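Local coordinates for uncharacterized protein (PDB 6SCE) that acts as a DNA nuclease of Type III CRISPR defence, switched on by cyclic oligoadenylate, at residues 309-314 with 374-379. Numbering follows the deposited sequence.
Sequences YLHAGP and PVHANL
At the C-terminal end of helix 303-312, A312 comes up against H376 of strand 375-378, their CA atoms 6.5 Å apart, in an alpha/beta domain with a Rossmann-like 3-2-1-4-5 strand order, consistent with a CARF domain. The strand lies inside the parallel part of the sheet, hydrogen-bonded through its backbone to L293, L295 and R399, and H376 turns its side chain to the helix-covered face. Alanine suits the meeting point because its single methyl is small enough to lie over one face of the imidazole, displaced toward the CG and CD2 side: A312 CB lies 3.5 Å from the ring centroid of H376 and 15° off the ring normal, a CH-pi contact. H376 CG stands anti to the carbonyl carbon (chi1 -62°), which carries the ring across to the helix. Histidine suits this place by offering both a flat face for the methyl and a ring nitrogen for a water. H311 adds a second imidazole, obliquely placed, with H311 CD2 3.7 Å from H376 ND1 and the planes nearly perpendicular at 88°. A leucine in place of H376 has neither ring nor nitrogen, and would probably leave the A312 methyl without its aromatic face and the water without its side-chain partner. That water donates to A312 O at 2.7 Å and joins H376 NE2 at 3.1 Å.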
# COMPACT_ATOMS: atom_id res chain seq x y z
N TYR A 309 -9.44 9.06 11.53
CA TYR A 309 -9.11 9.85 12.71
C TYR A 309 -9.54 11.33 12.52
O TYR A 309 -10.16 11.91 13.41
CB TYR A 309 -7.62 9.75 12.99
CG TYR A 309 -7.13 10.82 13.93
CD1 TYR A 309 -7.47 10.77 15.26
CD2 TYR A 309 -6.40 11.90 13.46
CE1 TYR A 309 -7.06 11.78 16.13
CE2 TYR A 309 -5.98 12.90 14.32
CZ TYR A 309 -6.32 12.83 15.65
OH TYR A 309 -5.93 13.80 16.52
N LEU A 310 -9.22 11.93 11.38
CA LEU A 310 -9.57 13.33 11.14
C LEU A 310 -11.09 13.52 11.13
O LEU A 310 -11.61 14.48 11.71
CB LEU A 310 -8.98 13.84 9.84
CG LEU A 310 -7.45 13.89 9.78
CD1 LEU A 310 -7.03 14.37 8.40
CD2 LEU A 310 -6.89 14.76 10.88
N HIS A 311 -11.80 12.58 10.52
CA HIS A 311 -13.26 12.65 10.44
C HIS A 311 -13.94 12.41 11.79
O HIS A 311 -14.82 13.19 12.21
CB HIS A 311 -13.74 11.65 9.39
CG HIS A 311 -15.22 11.46 9.35
ND1 HIS A 311 -16.09 12.42 8.87
CD2 HIS A 311 -15.99 10.41 9.72
CE1 HIS A 311 -17.32 11.96 8.93
NE2 HIS A 311 -17.30 10.75 9.44
N ALA A 312 -13.56 11.34 12.48
CA ALA A 312 -14.32 10.87 13.64
C ALA A 312 -13.96 11.62 14.92
O ALA A 312 -14.80 11.72 15.79
CB ALA A 312 -14.11 9.40 13.87
N GLY A 313 -12.72 12.09 15.03
CA GLY A 313 -12.23 12.71 16.28
C GLY A 313 -12.54 11.85 17.50
O GLY A 313 -13.21 12.29 18.42
N PRO A 314 -12.09 10.59 17.49
CA PRO A 314 -12.48 9.68 18.53
C PRO A 314 -11.81 9.94 19.88
O PRO A 314 -10.68 10.45 19.93
CB PRO A 314 -11.99 8.33 18.00
CG PRO A 314 -10.78 8.69 17.22
CD PRO A 314 -11.14 9.97 16.55
N PRO A 374 -21.36 7.98 19.56
CA PRO A 374 -21.23 7.81 18.12
C PRO A 374 -20.22 6.70 17.81
O PRO A 374 -19.14 6.67 18.40
CB PRO A 374 -20.68 9.16 17.66
CG PRO A 374 -21.10 10.13 18.71
CD PRO A 374 -21.09 9.36 19.99
N VAL A 375 -20.58 5.80 16.90
CA VAL A 375 -19.70 4.69 16.54
C VAL A 375 -19.31 4.82 15.09
O VAL A 375 -20.15 4.62 14.22
CB VAL A 375 -20.39 3.33 16.70
CG1 VAL A 375 -19.40 2.21 16.39
CG2 VAL A 375 -20.92 3.17 18.09
N HIS A 376 -18.04 5.13 14.83
CA HIS A 376 -17.50 5.22 13.47
C HIS A 376 -16.80 3.91 13.12
O HIS A 376 -16.09 3.33 13.94
CB HIS A 376 -16.51 6.37 13.34
CG HIS A 376 -17.11 7.72 13.60
ND1 HIS A 376 -17.54 8.55 12.58
CD2 HIS A 376 -17.37 8.37 14.75
CE1 HIS A 376 -18.02 9.66 13.11
NE2 HIS A 376 -17.93 9.58 14.42
N ALA A 377 -17.01 3.43 11.90
CA ALA A 377 -16.37 2.21 11.48
C ALA A 377 -15.73 2.46 10.14
O ALA A 377 -16.41 2.78 9.16
CB ALA A 377 -17.38 1.06 11.39
N ASN A 378 -14.42 2.32 10.09
CA ASN A 378 -13.72 2.46 8.85
C ASN A 378 -13.62 1.08 8.17
O ASN A 378 -13.19 0.11 8.78
CB ASN A 378 -12.31 3.00 9.10
CG ASN A 378 -11.51 3.06 7.82
OD1 ASN A 378 -10.86 2.06 7.42
ND2 ASN A 378 -11.63 4.17 7.12
N LEU A 379 -13.96 1.03 6.89
CA LEU A 379 -13.98 -0.22 6.14
C LEU A 379 -12.89 -0.35 5.08
O LEU A 379 -12.95 -1.23 4.22
CB LEU A 379 -15.37 -0.41 5.52
CG LEU A 379 -16.51 -0.52 6.54
CD1 LEU A 379 -17.87 -0.60 5.86
CD2 LEU A 379 -16.34 -1.73 7.44
O HOH W 1 -17.36 12.46 15.51